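Long-range contacts in Low molecular weight protein-tyrosine-phosphatase YfkJ (Bacillus subtilis, PDB 4ETM), which removes phosphate from tyrosine residues of phosphorylated proteins by hydrolysis and takes part in resistance to ethanol stress: residues D55-G60 / L87-S92; E108-L113 / S123-L128; P33-I38 / Q154-G159; V91-L96 / R114-F119. All coordinates share one frame; numbering follows the deposited sequence.

Contact 1: residues D55-G60 / L87-S92. With K (potassium ion), chain E.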
loop_
_atom_site.group_PDB
_atom_site.type_symbol
_atom_site.label_atom_id
_atom_site.label_comp_id
_atom_site.label_asym_id
_atom_site.label_seq_id
_atom_site.Cartn_x
_atom_site.Cartn_y
_atom_site.Cartn_z
ATOM N N ASP A 55 -2.896 -4.808 20.121
ATOM C CA ASP A 55 -2.370 -3.454 20.264
ATOM C C ASP A 55 -2.636 -2.765 18.933
ATOM O O ASP A 55 -3.114 -3.403 17.993
ATOM C CB ASP A 55 -0.865 -3.461 20.559
ATOM C CG ASP A 55 -0.318 -2.083 20.934
ATOM O OD1 ASP A 55 -1.110 -1.199 21.341
ATOM O OD2 ASP A 55 0.921 -1.883 20.839
ATOM N N SER A 56 -2.357 -1.468 18.837
ATOM C CA SER A 56 -2.450 -0.802 17.540
ATOM C C SER A 56 -1.279 0.144 17.342
ATOM O O SER A 56 -0.505 0.338 18.240
ATOM C CB SER A 56 -3.808 -0.118 17.315
ATOM O OG SER A 56 -4.160 0.789 18.336
ATOM N N ALA A 57 -1.126 0.714 16.166
ATOM C CA ALA A 57 -0.060 1.692 15.924
ATOM C C ALA A 57 -0.302 2.307 14.565
ATOM O O ALA A 57 -1.017 1.740 13.731
ATOM C CB ALA A 57 1.329 1.040 15.966
ATOM N N GLY A 58 0.320 3.455 14.315
ATOM C CA GLY A 58 0.083 4.155 13.071
ATOM C C GLY A 58 1.315 4.287 12.203
ATOM O O GLY A 58 2.431 4.303 12.697
ATOM N N ILE A 59 1.096 4.394 10.898
ATOM C CA ILE A 59 2.180 4.671 9.981
ATOM C C ILE A 59 2.812 6.041 10.239
ATOM O O ILE A 59 4.048 6.166 10.258
ATOM C CB ILE A 59 1.719 4.594 8.515
ATOM C CG1 ILE A 59 1.211 3.187 8.185
ATOM C CG2 ILE A 59 2.898 4.939 7.612
ATOM C CD1 ILE A 59 2.225 2.091 8.479
ATOM N N GLY A 60 1.958 7.049 10.444
ATOM C CA GLY A 60 2.414 8.420 10.592
ATOM C C GLY A 60 2.559 8.805 12.048
ATOM O O GLY A 60 2.115 8.077 12.935
ATOM N N LEU A 87 -3.571 5.161 23.586
ATOM C CA LEU A 87 -2.956 6.427 23.177
ATOM C C LEU A 87 -2.076 6.223 21.967
ATOM O O LEU A 87 -1.147 5.439 22.037
ATOM C CB LEU A 87 -2.047 6.950 24.282
ATOM C CG LEU A 87 -2.632 7.406 25.605
ATOM C CD1 LEU A 87 -1.487 7.773 26.527
ATOM C CD2 LEU A 87 -3.544 8.593 25.364
ATOM N N ALA A 88 -2.281 6.991 20.906
ATOM C CA ALA A 88 -1.586 6.772 19.640
ATOM C C ALA A 88 -0.064 6.616 19.723
ATOM O O ALA A 88 0.608 7.294 20.510
ATOM C CB ALA A 88 -1.933 7.880 18.650
ATOM N N ARG A 89 0.458 5.737 18.876
ATOM C CA ARG A 89 1.897 5.540 18.740
ATOM C C ARG A 89 2.220 5.200 17.300
ATOM O O ARG A 89 1.343 4.781 16.539
ATOM C CB ARG A 89 2.404 4.441 19.674
ATOM C CG ARG A 89 2.240 3.014 19.151
ATOM C CD ARG A 89 2.802 2.023 20.177
ATOM N NE ARG A 89 2.563 0.623 19.840
ATOM C CZ ARG A 89 3.360 -0.099 19.057
ATOM N NH1 ARG A 89 4.448 0.447 18.510
ATOM N NH2 ARG A 89 3.064 -1.363 18.814
ATOM N N GLN A 90 3.473 5.394 16.917
ATOM C CA GLN A 90 3.889 5.167 15.550
ATOM C C GLN A 90 4.578 3.814 15.476
ATOM O O GLN A 90 5.410 3.493 16.313
ATOM C CB GLN A 90 4.846 6.269 15.101
ATOM C CG GLN A 90 5.307 6.168 13.653
ATOM C CD GLN A 90 6.019 7.423 13.192
ATOM O OE1 GLN A 90 6.728 8.069 13.965
ATOM N NE2 GLN A 90 5.837 7.777 11.936
ATOM N N VAL A 91 4.228 3.028 14.469
ATOM C CA VAL A 91 4.813 1.709 14.294
ATOM C C VAL A 91 6.315 1.795 13.997
ATOM O O VAL A 91 6.795 2.762 13.413
ATOM C CB VAL A 91 4.098 0.957 13.166
ATOM C CG1 VAL A 91 4.435 1.586 11.818
ATOM C CG2 VAL A 91 4.440 -0.527 13.203
ATOM N N SER A 92 7.050 0.778 14.421
ATOM C CA SER A 92 8.485 0.738 14.195
ATOM C C SER A 92 8.876 -0.628 13.661
ATOM O O SER A 92 8.066 -1.566 13.665
ATOM C CB SER A 92 9.238 1.043 15.483
ATOM O OG SER A 92 8.974 0.065 16.461
HETATM K K K E . -1.840 2.623 20.259
HETATM O O HOH W 1 -4.868 3.854 20.037
#
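Arg89 and Asp55 form the charged part of this contact. The arginine presents the side of its guanidinium group, and NE and NH2 both bond to one carboxylate oxygen, with NH2 to OD2 of Asp55 at 3.0 Å. Both donors reach OD2 from the same face of the carboxylate, and the two flat groups are 25° apart. Extended from CG to NE, the arginine chain runs back along strand 52-58, and CB of Ala57 sits over the guanidinium, 3.9 Å from Arg89 CZ; a methyl is small enough for that place. With NH1 in a salt bridge to Asp95, the group is held from two sides, which should restrict its rotation.

Backbone bonds make a single bridge between Gly58 and Gln90: Gly58 N donates to Arg89 O at 2.8 Å, and Val91 N to Gly58 O at the same 2.8 Å. Beyond the strand, Gln90 stretches its amide with CG anti to the backbone N (chi1 -178°), and NE2 meets Ile59 O at 2.9 Å in an almost straight bond.

Apolar contacts complete the interface. The same Ala57 CB lies 3.9 Å from CB of Val91, and the side chains of Val91 and Ile59 point the same way, side by side, with Val91 CG1 4.0 Å from Ile59 CD1.

A potassium ion is bound at a long 3.3 Å by Ser56 O, with a water and Asn28 OD1 as further ligands. The whole lies at the edge strand of the parallel sheet of the low molecular weight phosphatase fold, where the 87-92 loop flanks its C-terminal end, near the nucleophile Cys25.

Contact 2: residues E108-L113 / S123-L128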
loop_
_atom_site.group_PDB
_atom_site.type_symbol
_atom_site.label_atom_id
_atom_site.label_comp_id
_atom_site.label_asym_id
_atom_site.label_seq_id
_atom_site.Cartn_x
_atom_site.Cartn_y
_atom_site.Cartn_z
ATOM N N GLU A 108 -2.565 1.118 1.229
ATOM C CA GLU A 108 -1.489 2.069 1.517
ATOM C C GLU A 108 -0.718 1.711 2.782
ATOM O O GLU A 108 0.515 1.813 2.815
ATOM C CB GLU A 108 -1.997 3.519 1.555
ATOM C CG GLU A 108 -2.477 4.010 0.195
ATOM C CD GLU A 108 -3.040 5.427 0.242
ATOM O OE1 GLU A 108 -3.294 5.932 1.353
ATOM O OE2 GLU A 108 -3.238 6.036 -0.828
ATOM N N ASN A 109 -1.440 1.314 3.822
ATOM C CA ASN A 109 -0.807 0.929 5.083
ATOM C C ASN A 109 0.149 -0.245 4.866
ATOM O O ASN A 109 1.264 -0.273 5.411
ATOM C CB ASN A 109 -1.848 0.492 6.113
ATOM C CG ASN A 109 -2.813 1.589 6.510
ATOM O OD1 ASN A 109 -3.925 1.294 6.936
ATOM N ND2 ASN A 109 -2.400 2.835 6.409
ATOM N N ILE A 110 -0.298 -1.221 4.079
ATOM C CA ILE A 110 0.521 -2.391 3.767
ATOM C C ILE A 110 1.805 -1.940 3.081
ATOM O O ILE A 110 2.902 -2.365 3.447
ATOM C CB ILE A 110 -0.214 -3.369 2.840
ATOM C CG1 ILE A 110 -1.481 -3.915 3.509
ATOM C CG2 ILE A 110 0.730 -4.459 2.343
ATOM C CD1 ILE A 110 -1.267 -5.140 4.349
ATOM N N GLY A 111 1.663 -1.057 2.098
ATOM C CA GLY A 111 2.806 -0.544 1.374
ATOM C C GLY A 111 3.778 0.196 2.274
ATOM O O GLY A 111 4.991 0.066 2.118
ATOM N N SER A 112 3.248 0.973 3.218
ATOM C CA SER A 112 4.105 1.682 4.159
ATOM C C SER A 112 4.893 0.724 5.028
ATOM O O SER A 112 6.072 0.958 5.277
ATOM C CB SER A 112 3.296 2.635 5.034
ATOM O OG SER A 112 2.692 3.642 4.239
ATOM N N LEU A 113 4.243 -0.351 5.484
ATOM C CA LEU A 113 4.918 -1.341 6.315
ATOM C C LEU A 113 6.001 -2.036 5.481
ATOM O O LEU A 113 7.053 -2.398 5.997
ATOM C CB LEU A 113 3.917 -2.342 6.915
ATOM C CG LEU A 113 2.942 -1.775 7.958
ATOM C CD1 LEU A 113 1.749 -2.693 8.189
ATOM C CD2 LEU A 113 3.636 -1.497 9.283
ATOM N N SER A 123 5.401 -11.656 5.641
ATOM C CA SER A 123 4.337 -12.553 5.234
ATOM C C SER A 123 3.152 -12.536 6.188
ATOM O O SER A 123 2.073 -12.983 5.836
ATOM C CB SER A 123 4.870 -13.978 5.079
ATOM O OG SER A 123 5.168 -14.552 6.342
ATOM N N HIS A 124 3.354 -11.998 7.386
ATOM C CA HIS A 124 2.289 -11.918 8.385
ATOM C C HIS A 124 1.529 -10.579 8.342
ATOM O O HIS A 124 0.739 -10.271 9.229
ATOM C CB HIS A 124 2.865 -12.142 9.785
ATOM C CG HIS A 124 3.916 -11.148 10.174
ATOM N ND1 HIS A 124 4.924 -10.754 9.321
ATOM C CD2 HIS A 124 4.127 -10.485 11.334
ATOM C CE1 HIS A 124 5.700 -9.879 9.933
ATOM N NE2 HIS A 124 5.240 -9.698 11.158
ATOM N N ILE A 125 1.768 -9.786 7.307
ATOM C CA ILE A 125 1.117 -8.488 7.187
ATOM C C ILE A 125 -0.030 -8.597 6.181
ATOM O O ILE A 125 0.211 -8.799 4.994
ATOM C CB ILE A 125 2.120 -7.411 6.720
ATOM C CG1 ILE A 125 3.316 -7.363 7.672
ATOM C CG2 ILE A 125 1.449 -6.049 6.614
ATOM C CD1 ILE A 125 4.387 -6.382 7.278
ATOM N N LYS A 126 -1.266 -8.482 6.661
ATOM C CA LYS A 126 -2.444 -8.587 5.806
ATOM C C LYS A 126 -3.437 -7.463 6.119
ATOM O O LYS A 126 -3.351 -6.839 7.190
ATOM C CB LYS A 126 -3.119 -9.950 5.987
ATOM C CG LYS A 126 -2.266 -11.140 5.549
ATOM C CD LYS A 126 -3.080 -12.422 5.545
ATOM C CE LYS A 126 -2.330 -13.577 4.888
ATOM N NZ LYS A 126 -1.074 -13.938 5.611
ATOM N N ARG A 127 -4.349 -7.173 5.186
ATOM C CA ARG A 127 -5.434 -6.226 5.458
ATOM C C ARG A 127 -6.542 -6.889 6.280
ATOM O O ARG A 127 -6.802 -8.086 6.128
ATOM C CB ARG A 127 -6.034 -5.662 4.162
ATOM C CG ARG A 127 -5.140 -4.671 3.441
ATOM C CD ARG A 127 -5.816 -4.141 2.180
ATOM N NE ARG A 127 -6.133 -5.210 1.236
ATOM C CZ ARG A 127 -6.540 -4.989 -0.008
ATOM N NH1 ARG A 127 -6.683 -3.741 -0.441
ATOM N NH2 ARG A 127 -6.801 -6.009 -0.823
ATOM N N LEU A 128 -7.190 -6.108 7.141
ATOM C CA LEU A 128 -8.325 -6.609 7.929
ATOM C C LEU A 128 -9.367 -7.272 7.040
ATOM O O LEU A 128 -9.814 -8.387 7.326
ATOM C CB LEU A 128 -8.977 -5.481 8.724
ATOM C CG LEU A 128 -10.150 -5.902 9.608
ATOM C CD1 LEU A 128 -9.701 -6.903 10.679
ATOM C CD2 LEU A 128 -10.788 -4.658 10.211
#
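Ile110 lays its CD1 methyl over strand 125-127, 3.7 Å from CG2 of Ile125 and 3.6 Å from the carbonyl carbon of Lys126. The two isoleucine chains run antiparallel, one alongside the other, so that the tip of the longer arm of Ile110 lies on the CG2 branch of Ile125. With CG1 beside the backbone N (chi1 -62°), Ile110 swings that arm across the strand, and CG1 itself rests 3.7 Å from CG of Arg127, whose chain lies square across it. One turn on, Leu113 drops CD1 onto CG2 of Ile125 at 3.7 Å. This single methyl of Ile125 is thus gripped by two helix residues, a place suited to a branched aliphatic chain.

Helix 107-117 is the connection of a beta-alpha-beta unit, linking strand 101-104 to its parallel neighbour 125-127. It runs nearly antiparallel to the latter, 168° between the directions, with 8.7 Å between the axes of the short segments. Ile110 and Leu113 also touch strand 101-104, through Ala104 and Ile102, and so cover both strands.

Arg127 uses only its aliphatic stem here. The chain bends at chi3, and its charged end goes to Asp139 and Asp130, so that the methylenes serve the apolar layer while the guanidinium is paired with acids. From the helix's other flank, Gly111 O and Ser112 OG exchange hydrogen bonds with Ser112 and Gly111 of the second subunit.

Contact 3: residues P33-I38 / Q154-G159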
loop_
_atom_site.group_PDB
_atom_site.type_symbol
_atom_site.label_atom_id
_atom_site.label_comp_id
_atom_site.label_asym_id
_atom_site.label_seq_id
_atom_site.Cartn_x
_atom_site.Cartn_y
_atom_site.Cartn_z
ATOM N N PRO A 33 -7.343 2.021 16.468
ATOM C CA PRO A 33 -7.801 1.920 17.857
ATOM C C PRO A 33 -9.185 1.282 17.941
ATOM O O PRO A 33 -9.438 0.513 18.863
ATOM C CB PRO A 33 -7.841 3.383 18.324
ATOM C CG PRO A 33 -6.837 4.077 17.439
ATOM C CD PRO A 33 -7.024 3.421 16.107
ATOM N N MET A 34 -10.060 1.580 16.980
ATOM C CA MET A 34 -11.403 0.988 16.984
ATOM C C MET A 34 -11.286 -0.521 16.830
ATOM O O MET A 34 -11.992 -1.272 17.496
ATOM C CB MET A 34 -12.262 1.564 15.860
ATOM C CG MET A 34 -13.728 1.190 15.964
ATOM S SD MET A 34 -14.776 1.677 14.565
ATOM C CE MET A 34 -14.703 3.464 14.625
ATOM N N ALA A 35 -10.371 -0.952 15.962
ATOM C CA ALA A 35 -10.191 -2.377 15.725
ATOM C C ALA A 35 -9.602 -3.053 16.955
ATOM O O ALA A 35 -10.085 -4.102 17.382
ATOM C CB ALA A 35 -9.324 -2.621 14.518
ATOM N N GLU A 36 -8.564 -2.445 17.518
ATOM C CA GLU A 36 -7.972 -2.939 18.758
ATOM C C GLU A 36 -9.030 -3.196 19.850
ATOM O O GLU A 36 -9.121 -4.304 20.400
ATOM C CB GLU A 36 -6.892 -1.963 19.255
ATOM C CG GLU A 36 -6.117 -2.508 20.456
ATOM C CD GLU A 36 -5.381 -1.445 21.235
ATOM O OE1 GLU A 36 -5.145 -1.679 22.445
ATOM O OE2 GLU A 36 -5.025 -0.399 20.652
ATOM N N ALA A 37 -9.833 -2.185 20.146
ATOM C CA ALA A 37 -10.842 -2.273 21.196
ATOM C C ALA A 37 -11.904 -3.305 20.864
ATOM O O ALA A 37 -12.294 -4.102 21.716
ATOM C CB ALA A 37 -11.480 -0.917 21.415
ATOM N N ILE A 38 -12.388 -3.288 19.625
ATOM C CA ILE A 38 -13.437 -4.220 19.219
ATOM C C ILE A 38 -12.931 -5.654 19.235
ATOM O O ILE A 38 -13.587 -6.547 19.763
ATOM C CB ILE A 38 -13.981 -3.868 17.816
ATOM C CG1 ILE A 38 -14.859 -2.623 17.902
ATOM C CG2 ILE A 38 -14.772 -5.030 17.231
ATOM C CD1 ILE A 38 -15.417 -2.188 16.556
ATOM N N GLN A 154 -18.985 -0.651 11.000
ATOM C CA GLN A 154 -19.561 -1.857 10.419
ATOM C C GLN A 154 -18.484 -2.750 9.823
ATOM O O GLN A 154 -18.470 -3.959 10.064
ATOM C CB GLN A 154 -20.635 -1.529 9.374
ATOM C CG GLN A 154 -21.991 -1.219 9.982
ATOM C CD GLN A 154 -23.019 -0.757 8.958
ATOM O OE1 GLN A 154 -22.750 -0.726 7.755
ATOM N NE2 GLN A 154 -24.205 -0.390 9.439
ATOM N N LEU A 155 -17.578 -2.142 9.068
ATOM C CA LEU A 155 -16.500 -2.885 8.425
ATOM C C LEU A 155 -15.561 -3.515 9.444
ATOM O O LEU A 155 -15.152 -4.658 9.293
ATOM C CB LEU A 155 -15.727 -1.972 7.477
ATOM C CG LEU A 155 -16.503 -1.556 6.227
ATOM C CD1 LEU A 155 -15.770 -0.449 5.514
ATOM C CD2 LEU A 155 -16.709 -2.751 5.302
ATOM N N ILE A 156 -15.220 -2.765 10.485
ATOM C CA ILE A 156 -14.255 -3.248 11.452
ATOM C C ILE A 156 -14.871 -4.338 12.332
ATOM O O ILE A 156 -14.170 -5.278 12.718
ATOM C CB ILE A 156 -13.648 -2.101 12.262
ATOM C CG1 ILE A 156 -12.675 -1.318 11.377
ATOM C CG2 ILE A 156 -12.931 -2.626 13.476
ATOM C CD1 ILE A 156 -12.004 -0.129 12.085
ATOM N N LYS A 157 -16.178 -4.249 12.604
ATOM C CA LYS A 157 -16.845 -5.329 13.327
ATOM C C LYS A 157 -16.765 -6.660 12.587
ATOM O O LYS A 157 -16.333 -7.652 13.158
ATOM C CB LYS A 157 -18.298 -4.983 13.651
ATOM C CG LYS A 157 -18.434 -4.016 14.816
ATOM C CD LYS A 157 -19.869 -3.608 15.063
ATOM C CE LYS A 157 -20.702 -4.771 15.558
ATOM N NZ LYS A 157 -22.100 -4.339 15.825
ATOM N N THR A 158 -17.175 -6.675 11.325
ATOM C CA THR A 158 -17.162 -7.914 10.551
ATOM C C THR A 158 -15.735 -8.417 10.331
ATOM O O THR A 158 -15.461 -9.617 10.406
ATOM C CB THR A 158 -17.901 -7.761 9.204
ATOM O OG1 THR A 158 -17.241 -6.790 8.389
ATOM C CG2 THR A 158 -19.322 -7.314 9.443
ATOM N N GLY A 159 -14.821 -7.492 10.081
ATOM C CA GLY A 159 -13.446 -7.874 9.853
ATOM C C GLY A 159 -12.854 -8.541 11.083
ATOM O O GLY A 159 -12.182 -9.564 10.962
#
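Met34 starts the meeting of two helices, 31-45 and 149-170, that pack together in the alpha/beta fold of the low molecular weight phosphatases. Over these short segments they cross at -42°, with axes 9.7 Å apart. CG of Met34 stands anti to the backbone N (chi1 -169°), which carries the long, pliable chain toward the second helix; its SD lies 4.1 Å from CD1 of Ile156, with the two side chains meeting at a slant. The same methionine reaches Thr72 and Ile75 of helix 70-78, filling the join of three helices.

At Ala35 the helices come nearest, with CA 6.0 Å from CA of Ile156. A residue as small as alanine allows this, and CG2 of Ile156 seats itself on the backbone, 3.6 Å from CA of Ala35. The fork at CB of Ile156 sends CG2 to Ala35 and Ile38 and CD1 to Met34. Ile156 also lies close to Arg31, an active-site residue at the start of helix 31-45.

Ile38, one turn after Ala35, finishes the interface. Its CD1 is 4.0 Å from CG2 of Ile156 and 3.9 Å from CG of Lys157, whose aliphatic stem is roughly perpendicular to the isoleucine chain.

Contact 4: residues V91-L96 / R114-F119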
loop_
_atom_site.group_PDB
_atom_site.type_symbol
_atom_site.label_atom_id
_atom_site.label_comp_id
_atom_site.label_asym_id
_atom_site.label_seq_id
_atom_site.Cartn_x
_atom_site.Cartn_y
_atom_site.Cartn_z
ATOM N N VAL A 91 4.228 3.028 14.469
ATOM C CA VAL A 91 4.813 1.709 14.294
ATOM C C VAL A 91 6.315 1.795 13.997
ATOM O O VAL A 91 6.795 2.762 13.413
ATOM C CB VAL A 91 4.098 0.957 13.166
ATOM C CG1 VAL A 91 4.435 1.586 11.818
ATOM C CG2 VAL A 91 4.440 -0.527 13.203
ATOM N N SER A 92 7.050 0.778 14.421
ATOM C CA SER A 92 8.485 0.738 14.195
ATOM C C SER A 92 8.876 -0.628 13.661
ATOM O O SER A 92 8.066 -1.566 13.665
ATOM C CB SER A 92 9.238 1.043 15.483
ATOM O OG SER A 92 8.974 0.065 16.461
ATOM N N GLU A 93 10.119 -0.728 13.196
ATOM C CA GLU A 93 10.650 -1.984 12.670
ATOM C C GLU A 93 10.518 -3.130 13.659
ATOM O O GLU A 93 10.221 -4.260 13.273
ATOM C CB GLU A 93 12.118 -1.825 12.272
ATOM C CG GLU A 93 12.353 -0.881 11.107
ATOM C CD GLU A 93 13.717 -1.078 10.476
ATOM O OE1 GLU A 93 14.051 -0.338 9.524
ATOM O OE2 GLU A 93 14.452 -1.980 10.929
ATOM N N GLN A 94 10.743 -2.844 14.938
ATOM C CA GLN A 94 10.699 -3.892 15.958
ATOM C C GLN A 94 9.305 -4.511 16.111
ATOM O O GLN A 94 9.176 -5.676 16.484
ATOM C CB GLN A 94 11.222 -3.371 17.301
ATOM C CG GLN A 94 11.484 -4.463 18.332
ATOM C CD GLN A 94 12.462 -5.514 17.830
ATOM O OE1 GLN A 94 13.512 -5.186 17.270
ATOM N NE2 GLN A 94 12.115 -6.786 18.015
ATOM N N ASP A 95 8.267 -3.736 15.816
ATOM C CA ASP A 95 6.906 -4.247 15.844
ATOM C C ASP A 95 6.719 -5.407 14.862
ATOM O O ASP A 95 5.931 -6.315 15.114
ATOM C CB ASP A 95 5.903 -3.139 15.506
ATOM C CG ASP A 95 5.719 -2.137 16.633
ATOM O OD1 ASP A 95 5.510 -2.554 17.792
ATOM O OD2 ASP A 95 5.759 -0.923 16.347
ATOM N N LEU A 96 7.431 -5.361 13.740
ATOM C CA LEU A 96 7.314 -6.408 12.730
ATOM C C LEU A 96 7.691 -7.768 13.319
ATOM O O LEU A 96 7.005 -8.758 13.092
ATOM C CB LEU A 96 8.198 -6.096 11.516
ATOM C CG LEU A 96 7.949 -4.762 10.813
ATOM C CD1 LEU A 96 9.015 -4.518 9.761
ATOM C CD2 LEU A 96 6.579 -4.732 10.190
ATOM N N ARG A 114 5.758 -2.170 4.182
ATOM C CA ARG A 114 6.730 -2.827 3.298
ATOM C C ARG A 114 7.996 -2.000 3.113
ATOM O O ARG A 114 9.097 -2.541 3.040
ATOM C CB ARG A 114 6.104 -3.127 1.934
ATOM C CG ARG A 114 4.964 -4.153 1.939
ATOM C CD ARG A 114 4.776 -4.748 0.538
ATOM N NE ARG A 114 3.572 -5.569 0.446
ATOM C CZ ARG A 114 3.460 -6.793 0.954
ATOM N NH1 ARG A 114 4.486 -7.347 1.590
ATOM N NH2 ARG A 114 2.319 -7.465 0.832
ATOM N N SER A 115 7.820 -0.689 3.014
ATOM C CA SER A 115 8.922 0.259 2.949
ATOM C C SER A 115 9.745 0.250 4.246
ATOM O O SER A 115 10.932 0.579 4.248
ATOM C CB SER A 115 8.361 1.669 2.691
ATOM O OG SER A 115 9.386 2.638 2.512
ATOM N N MET A 116 9.109 -0.137 5.344
ATOM C CA MET A 116 9.742 -0.098 6.661
ATOM C C MET A 116 10.509 -1.381 6.968
ATOM O O MET A 116 11.413 -1.390 7.788
ATOM C CB MET A 116 8.663 0.117 7.724
ATOM C CG MET A 116 9.134 0.044 9.159
ATOM S SD MET A 116 7.710 0.280 10.223
ATOM C CE MET A 116 6.863 1.533 9.269
ATOM N N ALA A 117 10.144 -2.459 6.290
ATOM C CA ALA A 117 10.548 -3.803 6.690
ATOM C C ALA A 117 11.991 -4.193 6.366
ATOM O O ALA A 117 12.551 -5.076 7.018
ATOM C CB ALA A 117 9.599 -4.809 6.085
ATOM N N GLY A 118 12.590 -3.556 5.364
ATOM C CA GLY A 118 13.935 -3.924 4.956
ATOM C C GLY A 118 14.007 -5.388 4.568
ATOM O O GLY A 118 13.256 -5.834 3.696
ATOM N N PHE A 119 14.873 -6.148 5.239
ATOM C CA PHE A 119 15.051 -7.563 4.926
ATOM C C PHE A 119 14.143 -8.461 5.764
ATOM O O PHE A 119 14.127 -9.675 5.584
ATOM C CB PHE A 119 16.511 -7.980 5.112
ATOM C CG PHE A 119 17.476 -7.200 4.266
ATOM C CD1 PHE A 119 17.702 -7.551 2.951
ATOM C CD2 PHE A 119 18.148 -6.106 4.787
ATOM C CE1 PHE A 119 18.584 -6.832 2.167
ATOM C CE2 PHE A 119 19.039 -5.381 4.006
ATOM C CZ PHE A 119 19.249 -5.744 2.695
#
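Met116 holds CG anti to its own N (chi1 174°) and keeps its second torsion extended, then bends at the third, a shape that carries the thioether across to the 91-96 segment and turns CE back onto Val91. There CE lies 3.5 Å from CG1 of Val91. The valine sets that methyl between its backbone N and carbonyl carbon (chi1 70°), facing the methionine. SD of Met116 is 3.7 Å from Ser92 C. An unbranched, flexible chain suits this place, because it can fit against both the Val91 side chain and the Ser92 backbone.

Glu93 passes the methionine in the opposite direction, its CG 3.9 Å from CG of Met116. The methylenes pack; OE1 of Glu93 lies 3.3 Å from Met116 O, but both are acceptors and the pair is not a hydrogen bond.

Leu96 contributes the other apolar patch. Its CD1 rests 3.5 Å from CA of Ala117 and 3.7 Å from CB of the same alanine, whose short side chain lets the leucine methyl settle against the helix backbone. Gly118, the first residue to leave helical angles, has a positive phi (58°), which glycine tolerates.

At the start of helix 93-98 the chain is tied down by Asp95, whose OD2 accepts from Ser92 N at 2.9 Å and is also paired with Arg89.

The contact therefore joins the beginning of helix 93-98 to the end of helix 107-117. Val91 and Asp95 touch Leu22 of strand 19-25, Leu96 O bonds to His124 just before strand 125-127, and Arg114 forms a salt bridge with Glu108 of the second subunit.

How the contacts relate
Contacts 1 and 4 share Val91 and Ser92, and the salt bridge from Arg89 NH1 to Asp95 OD2 (2.9 Å) links them. Contact 2 joins both: Leu113 CD2 is 3.9 Å from Ile59 CD1, and His124 NE2 lies 2.8 Å from Leu96 O, probably a hydrogen bond. Contacts 2 and 4 share helix 107-117 and both touch the second subunit. Contact 3 reaches contact 1 through a probable hydrogen bond between Glu36 OE2 and Ser56 OG (2.7 Å), and contact 2 where Leu128 CD1 lies 3.6 Å from Gly159 C. Contacts 1 and 3 lie closest to the catalytic residues, with Gly58 about 5 Å from the Cys25 side chain and the Ile156 side chain about 4 Å from that of Arg31.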